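Glycoside hydrolase family 81 (Clostridium thermocellum, PDB 6FOP) hydrolyses beta-1,3-glucans such as laminarin as a family 81 glycoside hydrolase, probably as part of the bacterium's cellulosome. Local coordinates at residues 214-217 and 218-221; 525-528 and 529-533; 321-324 and 325-328; 261-264 and 265-269. All blocks are in the same frame, centred on the assembly; numbering follows the deposited sequence. Where two conformers were deposited one is given.

Interaction 1 of 4, residues 214-217 and 218-221; sequences LTYY and KDYA
Y220 turns the edge of its ring to the face of Y216, one helical turn earlier: CE2 of Y220 stands 3.6 Å above the Y216 plane, displaced toward the rim. The planes meet at 61° and the centroids are 5.3 Å apart, with Y216 CZ and Y220 CE2 the closest atoms at 3.7 Å. The two side chains start from different rotamers. With chi1 at -175°, Y216 sends its ring forward beside its own carbonyl carbon, whereas the Y220 ring folds back beside its backbone N (chi1 -59°), and the two converge. This is an i to i+4 edge-to-face aromatic pair on helix 211-220, which lies against strands 133-139, 170-175 and 200-206 of the eight-stranded antiparallel sheet. The Y216 hydroxyl is anchored by Q292, while Y217 heads elsewhere, with its ring against Y279 and its OH hydrogen-bonded to the Y281 hydroxyl. Beneath the rings the backbone is still regular alpha helix at K218 and D219, K218 N reaching L214 O at 2.8 Å and D219 N reaching T215 O. The next bond spans one residue less: Y220 N meets Y217 O at 3.2 Å, from well above the carbonyl plane.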
ATOM      1  N   LEU A 214     -23.477  13.748  21.014  1.00 17.38           N
ATOM      2  CA  LEU A 214     -24.049  14.426  19.852  1.00 17.33           C
ATOM      3  C   LEU A 214     -23.655  15.895  19.831  1.00 17.01           C
ATOM      4  O   LEU A 214     -23.329  16.431  18.777  1.00 17.90           O
ATOM      5  CB  LEU A 214     -25.558  14.274  19.864  1.00 17.81           C
ATOM      6  CG  LEU A 214     -26.323  14.933  18.722  1.00 18.27           C
ATOM      7  CD1 LEU A 214     -25.940  14.338  17.367  1.00 20.55           C
ATOM      8  CD2 LEU A 214     -27.816  14.781  18.967  1.00 19.08           C
ATOM      9  N   THR A 215     -23.640  16.535  21.002  1.00 17.40           N
ATOM     10  CA  THR A 215     -23.260  17.948  21.097  1.00 18.04           C
ATOM     11  C   THR A 215     -21.818  18.145  20.635  1.00 17.15           C
ATOM     12  O   THR A 215     -21.509  19.097  19.928  1.00 18.18           O
ATOM     13  CB  THR A 215     -23.427  18.443  22.549  1.00 19.80           C
ATOM     14  OG1 THR A 215     -24.793  18.262  22.959  1.00 24.07           O
ATOM     15  CG2 THR A 215     -23.065  19.878  22.679  1.00 22.39           C
ATOM     16  N   TYR A 216     -20.925  17.243  21.038  1.00 16.36           N
ATOM     17  CA  TYR A 216     -19.515  17.343  20.637  1.00 15.95           C
ATOM     18  C   TYR A 216     -19.359  17.170  19.132  1.00 15.05           C
ATOM     19  O   TYR A 216     -18.659  17.954  18.477  1.00 15.31           O
ATOM     20  CB  TYR A 216     -18.706  16.287  21.371  1.00 16.02           C
ATOM     21  CG  TYR A 216     -17.217  16.426  21.084  1.00 16.44           C
ATOM     22  CD1 TYR A 216     -16.447  17.384  21.749  1.00 17.10           C
ATOM     23  CD2 TYR A 216     -16.589  15.634  20.120  1.00 16.30           C
ATOM     24  CE1 TYR A 216     -15.102  17.545  21.473  1.00 17.25           C
ATOM     25  CE2 TYR A 216     -15.229  15.782  19.860  1.00 16.81           C
ATOM     26  CZ  TYR A 216     -14.496  16.719  20.538  1.00 17.14           C
ATOM     27  OH  TYR A 216     -13.156  16.855  20.240  1.00 17.51           O
ATOM     28  N   TYR A 217     -20.020  16.180  18.562  1.00 14.53           N
ATOM     29  CA  TYR A 217     -19.970  15.976  17.102  1.00 15.48           C
ATOM     30  C   TYR A 217     -20.607  17.144  16.349  1.00 15.00           C
ATOM     31  O   TYR A 217     -20.093  17.562  15.325  1.00 15.10           O
ATOM     32  CB  TYR A 217     -20.545  14.634  16.712  1.00 15.19           C
ATOM     33  CG  TYR A 217     -19.567  13.482  16.921  1.00 14.86           C
ATOM     34  CD1 TYR A 217     -19.189  13.077  18.195  1.00 14.82           C
ATOM     35  CD2 TYR A 217     -19.025  12.805  15.833  1.00 14.27           C
ATOM     36  CE1 TYR A 217     -18.308  12.022  18.377  1.00 15.36           C
ATOM     37  CE2 TYR A 217     -18.143  11.755  16.007  1.00 14.85           C
ATOM     38  CZ  TYR A 217     -17.792  11.379  17.279  1.00 14.79           C
ATOM     39  OH  TYR A 217     -16.916  10.330  17.468  1.00 15.74           O
ATOM     40  N   LYS A 218     -21.690  17.722  16.881  1.00 15.31           N
ATOM     41  CA  LYS A 218     -22.268  18.922  16.288  1.00 15.47           C
ATOM     42  C   LYS A 218     -21.281  20.069  16.274  1.00 15.54           C
ATOM     43  O   LYS A 218     -21.236  20.827  15.310  1.00 15.54           O
ATOM     44  CB  LYS A 218     -23.561  19.309  17.009  1.00 16.62           C
ATOM     45  CG  LYS A 218     -24.241  20.516  16.393  1.00 18.71           C
ATOM     46  CD  LYS A 218     -25.462  20.947  17.180  1.00 21.41           C
ATOM     47  CE  LYS A 218     -26.056  22.198  16.535  1.00 24.41           C
ATOM     48  NZ  LYS A 218     -27.092  22.865  17.359  1.00 28.18           N
ATOM     49  N   ASP A 219     -20.477  20.194  17.337  1.00 14.88           N
ATOM     50  CA  ASP A 219     -19.503  21.271  17.396  1.00 16.37           C
ATOM     51  C   ASP A 219     -18.582  21.324  16.183  1.00 15.23           C
ATOM     52  O   ASP A 219     -18.152  22.407  15.803  1.00 15.52           O
ATOM     53  CB  ASP A 219     -18.614  21.170  18.640  1.00 18.35           C
ATOM     54  CG  ASP A 219     -19.308  21.551  19.923  1.00 21.64           C
ATOM     55  OD1 ASP A 219     -20.296  22.291  19.892  1.00 22.94           O
ATOM     56  OD2 ASP A 219     -18.797  21.122  20.997  1.00 24.47           O
ATOM     57  N   TYR A 220     -18.236  20.167  15.626  1.00 15.22           N
ATOM     58  CA  TYR A 220     -17.327  20.114  14.460  1.00 13.86           C
ATOM     59  C   TYR A 220     -18.000  19.708  13.154  1.00 13.79           C
ATOM     60  O   TYR A 220     -17.355  19.605  12.127  1.00 14.39           O
ATOM     61  CB  TYR A 220     -16.116  19.216  14.783  1.00 15.26           C
ATOM     62  CG  TYR A 220     -15.373  19.734  15.988  1.00 15.45           C
ATOM     63  CD1 TYR A 220     -14.538  20.846  15.888  1.00 15.51           C
ATOM     64  CD2 TYR A 220     -15.615  19.199  17.265  1.00 16.68           C
ATOM     65  CE1 TYR A 220     -13.884  21.352  16.999  1.00 16.74           C
ATOM     66  CE2 TYR A 220     -14.982  19.709  18.372  1.00 18.11           C
ATOM     67  CZ  TYR A 220     -14.126  20.790  18.234  1.00 17.96           C
ATOM     68  OH  TYR A 220     -13.511  21.283  19.328  1.00 22.43           O
ATOM     69  N   ALA A 221     -19.334  19.588  13.156  1.00 12.90           N
ATOM     70  CA  ALA A 221     -20.069  19.104  11.975  1.00 13.36           C
ATOM     71  C   ALA A 221     -20.049  20.052  10.800  1.00 12.79           C
ATOM     72  O   ALA A 221     -20.317  19.640   9.655  1.00 13.96           O
ATOM     73  CB  ALA A 221     -21.522  18.751  12.327  1.00 14.29           C
TER

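Interaction 2 of 4, residues 525-528 and 529-533; sequences TTEV and EAVCN
Two bends in E529 bring its carboxylate back over the preceding turn: chi1 of -70° places CG beside the backbone N, and chi2 of -72° folds the chain again. CG thereby lies 3.3 Å from T525 O, and the acid comes within a water's span of that same carbonyl. One water donates to both, at 2.8 Å from T525 O and 2.9 Å from E529 OE2, so that T525 O is gripped by this water as well as by E529 N at 3.1 Å. The bridge closes a side chain onto its own helix. On another side of the turn, V528 has CG1 extended beside its carbonyl carbon and loosely alongside C532 SG, 4.3 Å away. N533 curls back so that ND2 donates to E529 O at 3.0 Å, the amide plane tilted away from the acceptor. The i to i+4 backbone ladder beneath is regular and runs on through C532. E527 points away from these groups, its carboxylate held by S477, W501 and Q491. Helix 514-534 probably belongs to the (alpha/alpha)6 barrel, as in other six-hairpin enzymes; V528 and V531 pack on helix 494-511, A530 on strand 476-477, and E529 on Y300 of strand 295-301.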
ATOM      1  N   THR A 525       8.796   1.685   5.069  1.00 12.41           N
ATOM      2  CA  THR A 525       8.596   1.654   6.504  0.80 12.87           C
ATOM      3  C   THR A 525       7.112   1.593   6.848  1.00 13.10           C
ATOM      4  O   THR A 525       6.682   0.833   7.711  1.00 13.00           O
ATOM      5  CB  THR A 525       9.291   2.867   7.140  0.80 13.02           C
ATOM      6  OG1 THR A 525      10.694   2.881   6.757  0.80 13.49           O
ATOM      7  CG2 THR A 525       9.203   2.815   8.639  0.80 13.38           C
ATOM      8  N   THR A 526       6.321   2.404   6.136  1.00 12.71           N
ATOM      9  CA  THR A 526       4.895   2.449   6.443  1.00 12.55           C
ATOM     10  C   THR A 526       4.211   1.128   6.039  1.00 12.24           C
ATOM     11  O   THR A 526       3.453   0.563   6.834  1.00 12.20           O
ATOM     12  CB  THR A 526       4.233   3.629   5.757  1.00 12.58           C
ATOM     13  OG1 THR A 526       4.895   4.847   6.114  1.00 13.03           O
ATOM     14  CG2 THR A 526       2.769   3.717   6.199  1.00 12.19           C
ATOM     15  N   GLU A 527       4.479   0.609   4.827  1.00 11.68           N
ATOM     16  CA  GLU A 527       3.868  -0.651   4.441  1.00 12.06           C
ATOM     17  C   GLU A 527       4.206  -1.776   5.398  1.00 12.31           C
ATOM     18  O   GLU A 527       3.337  -2.579   5.759  1.00 12.45           O
ATOM     19  CB  GLU A 527       4.173  -0.999   2.978  1.00 12.34           C
ATOM     20  CG  GLU A 527       3.276  -2.111   2.447  1.00 13.16           C
ATOM     21  CD  GLU A 527       2.456  -1.784   1.205  1.00 12.55           C
ATOM     22  OE1 GLU A 527       2.753  -0.778   0.506  1.00 13.03           O
ATOM     23  OE2 GLU A 527       1.471  -2.525   0.954  1.00 12.26           O
ATOM     24  N   VAL A 528       5.451  -1.815   5.855  1.00 12.58           N
ATOM     25  CA  VAL A 528       5.843  -2.844   6.812  1.00 13.42           C
ATOM     26  C   VAL A 528       4.990  -2.720   8.094  1.00 13.42           C
ATOM     27  O   VAL A 528       4.515  -3.723   8.639  1.00 13.07           O
ATOM     28  CB  VAL A 528       7.345  -2.752   7.131  1.00 13.52           C
ATOM     29  CG1 VAL A 528       7.688  -3.572   8.373  1.00 14.45           C
ATOM     30  CG2 VAL A 528       8.166  -3.260   5.929  1.00 13.90           C
ATOM     31  N   GLU A 529       4.805  -1.492   8.570  1.00 13.48           N
ATOM     32  CA  GLU A 529       3.995  -1.283   9.788  1.00 14.69           C
ATOM     33  C   GLU A 529       2.551  -1.762   9.576  1.00 14.15           C
ATOM     34  O   GLU A 529       1.970  -2.440  10.452  1.00 15.34           O
ATOM     35  CB  GLU A 529       3.982   0.185  10.189  1.00 16.54           C
ATOM     36  CG  GLU A 529       5.302   0.689  10.706  1.00 19.65           C
ATOM     37  CD  GLU A 529       5.669   0.175  12.088  1.00 22.46           C
ATOM     38  OE1 GLU A 529       4.766  -0.130  12.909  1.00 21.85           O
ATOM     39  OE2 GLU A 529       6.868   0.135  12.384  1.00 29.16           O
ATOM     40  N   ALA A 530       1.974  -1.459   8.405  1.00 13.46           N
ATOM     41  CA  ALA A 530       0.625  -1.931   8.096  1.00 14.57           C
ATOM     42  C   ALA A 530       0.568  -3.466   7.994  1.00 14.62           C
ATOM     43  O   ALA A 530      -0.353  -4.107   8.502  1.00 14.50           O
ATOM     44  CB  ALA A 530       0.106  -1.275   6.818  1.00 15.14           C
ATOM     45  N   VAL A 531       1.565  -4.056   7.350  1.00 13.39           N
ATOM     46  CA  VAL A 531       1.648  -5.498   7.188  1.00 13.93           C
ATOM     47  C   VAL A 531       1.659  -6.216   8.524  1.00 13.58           C
ATOM     48  O   VAL A 531       0.955  -7.217   8.719  1.00 14.00           O
ATOM     49  CB  VAL A 531       2.863  -5.857   6.312  1.00 14.51           C
ATOM     50  CG1 VAL A 531       3.183  -7.334   6.388  1.00 16.35           C
ATOM     51  CG2 VAL A 531       2.564  -5.485   4.892  1.00 15.89           C
ATOM     52  N   CYS A 532       2.433  -5.683   9.463  1.00 13.52           N
ATOM     53  CA  CYS A 532       2.512  -6.277  10.777  1.00 14.58           C
ATOM     54  C   CYS A 532       1.163  -6.313  11.517  1.00 14.60           C
ATOM     55  O   CYS A 532       0.969  -7.128  12.409  1.00 16.48           O
ATOM     56  CB  CYS A 532       3.584  -5.598  11.600  1.00 15.96           C
ATOM     57  SG  CYS A 532       5.249  -5.926  11.012  1.00 19.53           S
ATOM     58  N   ASN A 533       0.256  -5.410  11.146  1.00 13.25           N
ATOM     59  CA  ASN A 533      -1.098  -5.411  11.665  1.00 13.70           C
ATOM     60  C   ASN A 533      -2.103  -6.212  10.849  1.00 13.52           C
ATOM     61  O   ASN A 533      -2.718  -7.155  11.390  1.00 15.40           O
ATOM     62  CB  ASN A 533      -1.572  -3.956  11.819  1.00 13.25           C
ATOM     63  CG  ASN A 533      -0.908  -3.286  12.988  1.00 14.85           C
ATOM     64  OD1 ASN A 533      -1.284  -3.510  14.140  1.00 19.04           O
ATOM     65  ND2 ASN A 533       0.071  -2.462  12.712  1.00 15.09           N
TER
HETATM   66  O   HOH W   1       8.116  -0.376   9.807  1.00 28.05           O

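Interaction 3 of 4, residues 321-324 and 325-328; sequences NRYI and NELA
R322 and E326 form an i to i+4 salt bridge along helix 317-329, a helix of the family 81 C-terminal domain, and the side chains around them show how a short helix can carry different kinds of contact on its different faces. In the ionic pair the two chains run side by side in the same direction, and the arginine bends at chi3 (52°) to swing NH1 to within 3.1 Å of E326 OE2. The oxygen lies in the guanidinium plane, but NH1 approaches it on the syn side from 29° outside the carboxylate plane, and the two flat groups are turned 58° against each other. R322 NH2 has a second acidic partner in E636, which also accepts from the hydroxyl of Y323; this sharing would tend to fix the arginine between two carboxylates.

Other polar contacts flank the bridge. E326 OE1 sits loosely at the edge of the Y323 ring, 3.8 Å from CD1. On another face N321 and N325 cross with their amide planes steeply inclined, their ND2 atoms 3.7 Å apart and not hydrogen-bonded to each other; both OD1 atoms accept from N361 ND2, so a single amide ties the two together.

Apolar contacts belong to the buried side, where I324 and L327 pack on helices 339-359 and 362-379, A328 on the latter, and Y323 on helix 646-659.

The backbone bonds are those of a regular alpha helix. E326 N meets R322 O at 2.8 Å, and the same carbonyl oxygen has E326 CG 3.3 Å away.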
ATOM      1  N   ASN A 321      28.769 -22.144  -5.554  1.00 13.89           N
ATOM      2  CA  ASN A 321      29.284 -21.736  -6.849  1.00 14.99           C
ATOM      3  C   ASN A 321      28.640 -22.546  -7.954  1.00 13.99           C
ATOM      4  O   ASN A 321      28.322 -22.015  -9.027  1.00 14.71           O
ATOM      5  CB  ASN A 321      30.803 -21.868  -6.892  1.00 15.22           C
ATOM      6  CG  ASN A 321      31.394 -21.297  -8.160  1.00 16.90           C
ATOM      7  OD1 ASN A 321      31.278 -20.122  -8.420  1.00 17.51           O
ATOM      8  ND2 ASN A 321      32.008 -22.145  -8.960  1.00 17.46           N
ATOM      9  N   ARG A 322      28.481 -23.849  -7.721  1.00 13.25           N
ATOM     10  CA  ARG A 322      27.794 -24.656  -8.716  1.00 13.66           C
ATOM     11  C   ARG A 322      26.343 -24.207  -8.924  1.00 13.40           C
ATOM     12  O   ARG A 322      25.861 -24.154 -10.075  1.00 14.28           O
ATOM     13  CB  ARG A 322      27.834 -26.148  -8.336  1.00 14.32           C
ATOM     14  CG  ARG A 322      26.994 -27.029  -9.259  1.00 14.69           C
ATOM     15  CD  ARG A 322      27.283 -28.499  -9.044  1.00 15.88           C
ATOM     16  NE  ARG A 322      27.181 -28.912  -7.651  1.00 16.18           N
ATOM     17  CZ  ARG A 322      26.045 -29.187  -7.012  1.00 16.31           C
ATOM     18  NH1 ARG A 322      24.874 -29.102  -7.645  1.00 16.45           N
ATOM     19  NH2 ARG A 322      26.092 -29.542  -5.730  1.00 16.52           N
ATOM     20  N   TYR A 323      25.654 -23.873  -7.840  1.00 13.63           N
ATOM     21  CA  TYR A 323      24.304 -23.341  -7.987  1.00 12.83           C
ATOM     22  C   TYR A 323      24.275 -22.063  -8.828  1.00 12.91           C
ATOM     23  O   TYR A 323      23.374 -21.878  -9.642  1.00 13.70           O
ATOM     24  CB  TYR A 323      23.627 -23.093  -6.616  1.00 13.59           C
ATOM     25  CG  TYR A 323      23.629 -24.262  -5.663  1.00 13.40           C
ATOM     26  CD1 TYR A 323      23.704 -25.569  -6.098  1.00 14.24           C
ATOM     27  CD2 TYR A 323      23.585 -24.049  -4.288  1.00 13.76           C
ATOM     28  CE1 TYR A 323      23.733 -26.625  -5.192  1.00 14.43           C
ATOM     29  CE2 TYR A 323      23.621 -25.077  -3.382  1.00 14.81           C
ATOM     30  CZ  TYR A 323      23.746 -26.378  -3.830  1.00 15.17           C
ATOM     31  OH  TYR A 323      23.773 -27.400  -2.909  1.00 16.75           O
ATOM     32  N   ILE A 324      25.276 -21.213  -8.637  1.00 13.32           N
ATOM     33  CA  ILE A 324      25.424 -19.999  -9.449  1.00 13.44           C
ATOM     34  C   ILE A 324      25.631 -20.360 -10.924  1.00 15.00           C
ATOM     35  O   ILE A 324      25.000 -19.779 -11.791  1.00 15.05           O
ATOM     36  CB  ILE A 324      26.518 -19.092  -8.884  1.00 14.23           C
ATOM     37  CG1 ILE A 324      26.016 -18.405  -7.606  1.00 13.80           C
ATOM     38  CG2 ILE A 324      27.011 -18.079  -9.909  1.00 14.18           C
ATOM     39  CD1 ILE A 324      24.921 -17.356  -7.820  1.00 14.23           C
ATOM     40  N   ASN A 325      26.493 -21.343 -11.197  1.00 15.12           N
ATOM     41  CA  ASN A 325      26.684 -21.794 -12.583  1.00 15.58           C
ATOM     42  C   ASN A 325      25.424 -22.389 -13.188  1.00 15.61           C
ATOM     43  O   ASN A 325      25.149 -22.183 -14.376  1.00 16.59           O
ATOM     44  CB  ASN A 325      27.849 -22.776 -12.682  1.00 16.70           C
ATOM     45  CG  ASN A 325      29.196 -22.090 -12.576  1.00 17.26           C
ATOM     46  OD1 ASN A 325      29.356 -20.928 -12.950  1.00 18.85           O
ATOM     47  ND2 ASN A 325      30.173 -22.808 -12.085  1.00 18.23           N
ATOM     48  N   GLU A 326      24.664 -23.129 -12.387  1.00 15.61           N
ATOM     49  CA  GLU A 326      23.419 -23.707 -12.871  1.00 16.39           C
ATOM     50  C   GLU A 326      22.451 -22.577 -13.265  1.00 15.58           C
ATOM     51  O   GLU A 326      21.816 -22.647 -14.320  1.00 17.56           O
ATOM     52  CB  GLU A 326      22.819 -24.656 -11.809  1.00 16.84           C
ATOM     53  CG  GLU A 326      23.638 -25.941 -11.647  1.00 19.26           C
ATOM     54  CD  GLU A 326      23.313 -26.804 -10.438  1.00 20.96           C
ATOM     55  OE1 GLU A 326      22.458 -26.428  -9.616  1.00 22.44           O
ATOM     56  OE2 GLU A 326      23.945 -27.907 -10.304  1.00 22.17           O
ATOM     57  N   LEU A 327      22.352 -21.548 -12.436  1.00 15.51           N
ATOM     58  CA  LEU A 327      21.505 -20.419 -12.765  1.00 14.50           C
ATOM     59  C   LEU A 327      22.018 -19.660 -13.980  1.00 15.72           C
ATOM     60  O   LEU A 327      21.222 -19.193 -14.802  1.00 16.37           O
ATOM     61  CB  LEU A 327      21.366 -19.495 -11.551  1.00 15.37           C
ATOM     62  CG  LEU A 327      20.496 -18.260 -11.773  1.00 15.97           C
ATOM     63  CD1 LEU A 327      19.052 -18.605 -12.103  1.00 17.05           C
ATOM     64  CD2 LEU A 327      20.591 -17.379 -10.562  1.00 16.03           C
ATOM     65  N   ALA A 328      23.336 -19.500 -14.088  1.00 16.01           N
ATOM     66  CA  ALA A 328      23.902 -18.767 -15.216  1.00 16.99           C
ATOM     67  C   ALA A 328      23.530 -19.390 -16.555  1.00 17.13           C
ATOM     68  O   ALA A 328      23.332 -18.670 -17.538  1.00 18.79           O
ATOM     69  CB  ALA A 328      25.405 -18.612 -15.067  1.00 18.39           C
TER

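Interaction 4 of 4, residues 261-264 and 265-269; sequences LALY and PHQWR
A strand gives way to a single helical turn here: strand 260-263 ends, Y264 takes the N-cap position, and helix 265-268 starts with a proline. Y264 and Q267 clasp each other through two bonds. The backbone N of Y264 donates to Q267 OE1 at 2.9 Å, 21° from the plane of the side-chain carbonyl, and Q267 N donates to Y264 O at 2.8 Å. The latter comes from above the carbonyl plane, which leaves the in-plane approach to W268 N, 3.0 Å from the same oxygen. An extended Q267 chain beyond CG carries OE1 up to the strand end, where it also passes L263 CB at 3.7 Å.

The aromatic side chains frame the turn. W268, with chi1 at 61°, brings its indole edge to the strand, where L263 O lies 3.2 Å from CD1, near the ring plane; NE1 is hydrogen-bonded to I287 O. H266 runs alongside Y264 with the rings 25° from parallel but slid apart, so that they overlap little; H266 CE1 comes 3.8 Å from Y264 CD2, and ND1 is 3.6 Å from Y264 CB. H266 ND1 is hydrogen-bonded to the Y534 hydroxyl.

Because the Y264 side chain, its hydroxyl engaged by H56 and K129, returns no bond to Q267 N, the clasp is half of a capping box, the N3 glutamine closing on the N-cap amide, with proline at its common N1 place.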
ATOM      1  N   LEU A 261     -10.631  13.235  13.811  1.00 14.12           N
ATOM      2  CA  LEU A 261      -9.909  12.279  12.932  1.00 13.57           C
ATOM      3  C   LEU A 261      -9.911  10.906  13.617  1.00 13.64           C
ATOM      4  O   LEU A 261      -9.703  10.811  14.822  1.00 15.60           O
ATOM      5  CB  LEU A 261      -8.497  12.741  12.620  1.00 14.24           C
ATOM      6  CG  LEU A 261      -8.386  14.082  11.901  1.00 14.93           C
ATOM      7  CD1 LEU A 261      -6.911  14.461  11.814  1.00 16.51           C
ATOM      8  CD2 LEU A 261      -8.992  13.980  10.510  1.00 16.13           C
ATOM      9  N   ALA A 262     -10.187   9.890  12.823  1.00 13.32           N
ATOM     10  CA  ALA A 262     -10.186   8.507  13.259  1.00 13.41           C
ATOM     11  C   ALA A 262      -8.878   7.893  12.719  1.00 13.70           C
ATOM     12  O   ALA A 262      -8.592   7.969  11.538  1.00 13.74           O
ATOM     13  CB  ALA A 262     -11.404   7.756  12.723  1.00 14.31           C
ATOM     14  N   LEU A 263      -8.177   7.189  13.607  1.00 13.24           N
ATOM     15  CA  LEU A 263      -6.867   6.600  13.317  1.00 12.03           C
ATOM     16  C   LEU A 263      -6.937   5.100  13.378  1.00 13.56           C
ATOM     17  O   LEU A 263      -7.531   4.549  14.284  1.00 14.08           O
ATOM     18  CB  LEU A 263      -5.831   7.076  14.347  1.00 12.82           C
ATOM     19  CG  LEU A 263      -5.159   8.414  14.095  1.00 13.03           C
ATOM     20  CD1 LEU A 263      -6.143   9.583  14.057  1.00 14.96           C
ATOM     21  CD2 LEU A 263      -4.103   8.679  15.170  1.00 14.52           C
ATOM     22  N   TYR A 264      -6.319   4.455  12.392  1.00 13.05           N
ATOM     23  CA  TYR A 264      -6.170   3.013  12.405  1.00 12.84           C
ATOM     24  C   TYR A 264      -5.102   2.579  13.419  1.00 13.16           C
ATOM     25  O   TYR A 264      -4.209   3.382  13.779  1.00 13.64           O
ATOM     26  CB  TYR A 264      -5.720   2.557  11.049  1.00 13.06           C
ATOM     27  CG  TYR A 264      -6.682   2.693   9.893  1.00 13.14           C
ATOM     28  CD1 TYR A 264      -7.871   1.972   9.850  1.00 13.08           C
ATOM     29  CD2 TYR A 264      -6.410   3.553   8.823  1.00 12.04           C
ATOM     30  CE1 TYR A 264      -8.706   2.030   8.741  1.00 13.01           C
ATOM     31  CE2 TYR A 264      -7.218   3.585   7.700  1.00 11.87           C
ATOM     32  CZ  TYR A 264      -8.375   2.847   7.663  1.00 12.39           C
ATOM     33  OH  TYR A 264      -9.123   2.894   6.505  1.00 13.08           O
ATOM     34  N   PRO A 265      -5.118   1.302  13.830  1.00 13.51           N
ATOM     35  CA  PRO A 265      -4.068   0.821  14.738  1.00 13.35           C
ATOM     36  C   PRO A 265      -2.628   1.083  14.297  1.00 13.45           C
ATOM     37  O   PRO A 265      -1.793   1.432  15.141  1.00 14.14           O
ATOM     38  CB  PRO A 265      -4.355  -0.676  14.807  1.00 14.10           C
ATOM     39  CG  PRO A 265      -5.842  -0.745  14.664  1.00 14.11           C
ATOM     40  CD  PRO A 265      -6.158   0.291  13.629  1.00 14.52           C
ATOM     41  N   HIS A 266      -2.315   0.931  13.010  1.00 12.61           N
ATOM     42  CA  HIS A 266      -0.923   1.208  12.617  1.00 13.08           C
ATOM     43  C   HIS A 266      -0.512   2.663  12.829  1.00 12.81           C
ATOM     44  O   HIS A 266       0.691   2.974  12.812  1.00 14.45           O
ATOM     45  CB  HIS A 266      -0.636   0.765  11.178  1.00 12.83           C
ATOM     46  CG  HIS A 266      -1.181   1.694  10.152  1.00 13.08           C
ATOM     47  ND1 HIS A 266      -2.503   1.659   9.774  1.00 13.78           N
ATOM     48  CD2 HIS A 266      -0.606   2.693   9.441  1.00 13.04           C
ATOM     49  CE1 HIS A 266      -2.725   2.615   8.900  1.00 13.00           C
ATOM     50  NE2 HIS A 266      -1.588   3.248   8.669  1.00 13.33           N
ATOM     51  N   GLN A 267      -1.491   3.565  12.984  1.00 13.51           N
ATOM     52  CA  GLN A 267      -1.235   4.976  13.268  1.00 13.59           C
ATOM     53  C   GLN A 267      -1.213   5.261  14.762  1.00 14.10           C
ATOM     54  O   GLN A 267      -0.371   6.023  15.227  1.00 14.82           O
ATOM     55  CB  GLN A 267      -2.295   5.862  12.622  1.00 13.76           C
ATOM     56  CG  GLN A 267      -2.271   5.796  11.095  1.00 13.32           C
ATOM     57  CD  GLN A 267      -3.503   6.348  10.429  1.00 13.34           C
ATOM     58  OE1 GLN A 267      -4.593   6.204  10.947  1.00 14.37           O
ATOM     59  NE2 GLN A 267      -3.341   6.963   9.286  1.00 14.10           N
ATOM     60  N   TRP A 268      -2.177   4.718  15.520  1.00 13.47           N
ATOM     61  CA  TRP A 268      -2.233   5.066  16.951  1.00 14.51           C
ATOM     62  C   TRP A 268      -1.348   4.231  17.848  1.00 14.21           C
ATOM     63  O   TRP A 268      -0.982   4.681  18.940  1.00 15.46           O
ATOM     64  CB  TRP A 268      -3.682   5.086  17.491  1.00 14.35           C
ATOM     65  CG  TRP A 268      -4.508   3.818  17.456  1.00 13.87           C
ATOM     66  CD1 TRP A 268      -5.563   3.578  16.632  1.00 13.81           C
ATOM     67  CD2 TRP A 268      -4.385   2.651  18.288  1.00 14.47           C
ATOM     68  NE1 TRP A 268      -6.116   2.361  16.908  1.00 14.57           N
ATOM     69  CE2 TRP A 268      -5.408   1.771  17.922  1.00 15.46           C
ATOM     70  CE3 TRP A 268      -3.549   2.297  19.352  1.00 15.04           C
ATOM     71  CZ2 TRP A 268      -5.568   0.505  18.526  1.00 16.07           C
ATOM     72  CZ3 TRP A 268      -3.714   1.029  19.957  1.00 15.44           C
ATOM     73  CH2 TRP A 268      -4.715   0.166  19.536  1.00 16.77           C
ATOM     74  N   ARG A 269      -0.982   3.027  17.409  1.00 15.19           N
ATOM     75  CA  ARG A 269      -0.254   2.124  18.320  1.00 16.29           C
ATOM     76  C   ARG A 269       1.113   2.709  18.682  1.00 16.12           C
ATOM     77  O   ARG A 269       1.905   3.062  17.803  1.00 18.71           O
ATOM     78  CB  ARG A 269      -0.096   0.746  17.723  1.00 18.06           C
ATOM     79  CG  ARG A 269       0.373  -0.291  18.747  1.00 17.62           C
ATOM     80  CD  ARG A 269       0.834  -1.558  18.072  1.00 17.95           C
ATOM     81  NE  ARG A 269      -0.190  -2.136  17.221  1.00 17.84           N
ATOM     82  CZ  ARG A 269      -1.268  -2.794  17.666  1.00 17.18           C
ATOM     83  NH1 ARG A 269      -1.517  -2.908  18.974  1.00 19.66           N
ATOM     84  NH2 ARG A 269      -2.113  -3.290  16.796  1.00 17.95           N
TER

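How the interactions relate
Interactions 2 and 4 are the pair that touch: their centres are about 12 Å apart, and N533 OD1 meets R269 NH2 at 2.8 Å, a probable hydrogen bond, while N533 ND2 packs on H266 CB. The end of helix 514-534 is thereby fastened to the turn 265-269, and Y300 contacts both. Interaction 1 lies on the same side of the chain's centre as interaction 4, its nearest atoms about 8 Å away. Interaction 3 lies in the same family 81 C-terminal domain as interaction 2 but is about 35 Å from it, and about 67 Å from interaction 1, centre to centre. A calcium ion lies about 10 Å from the E527 side chain of interaction 2.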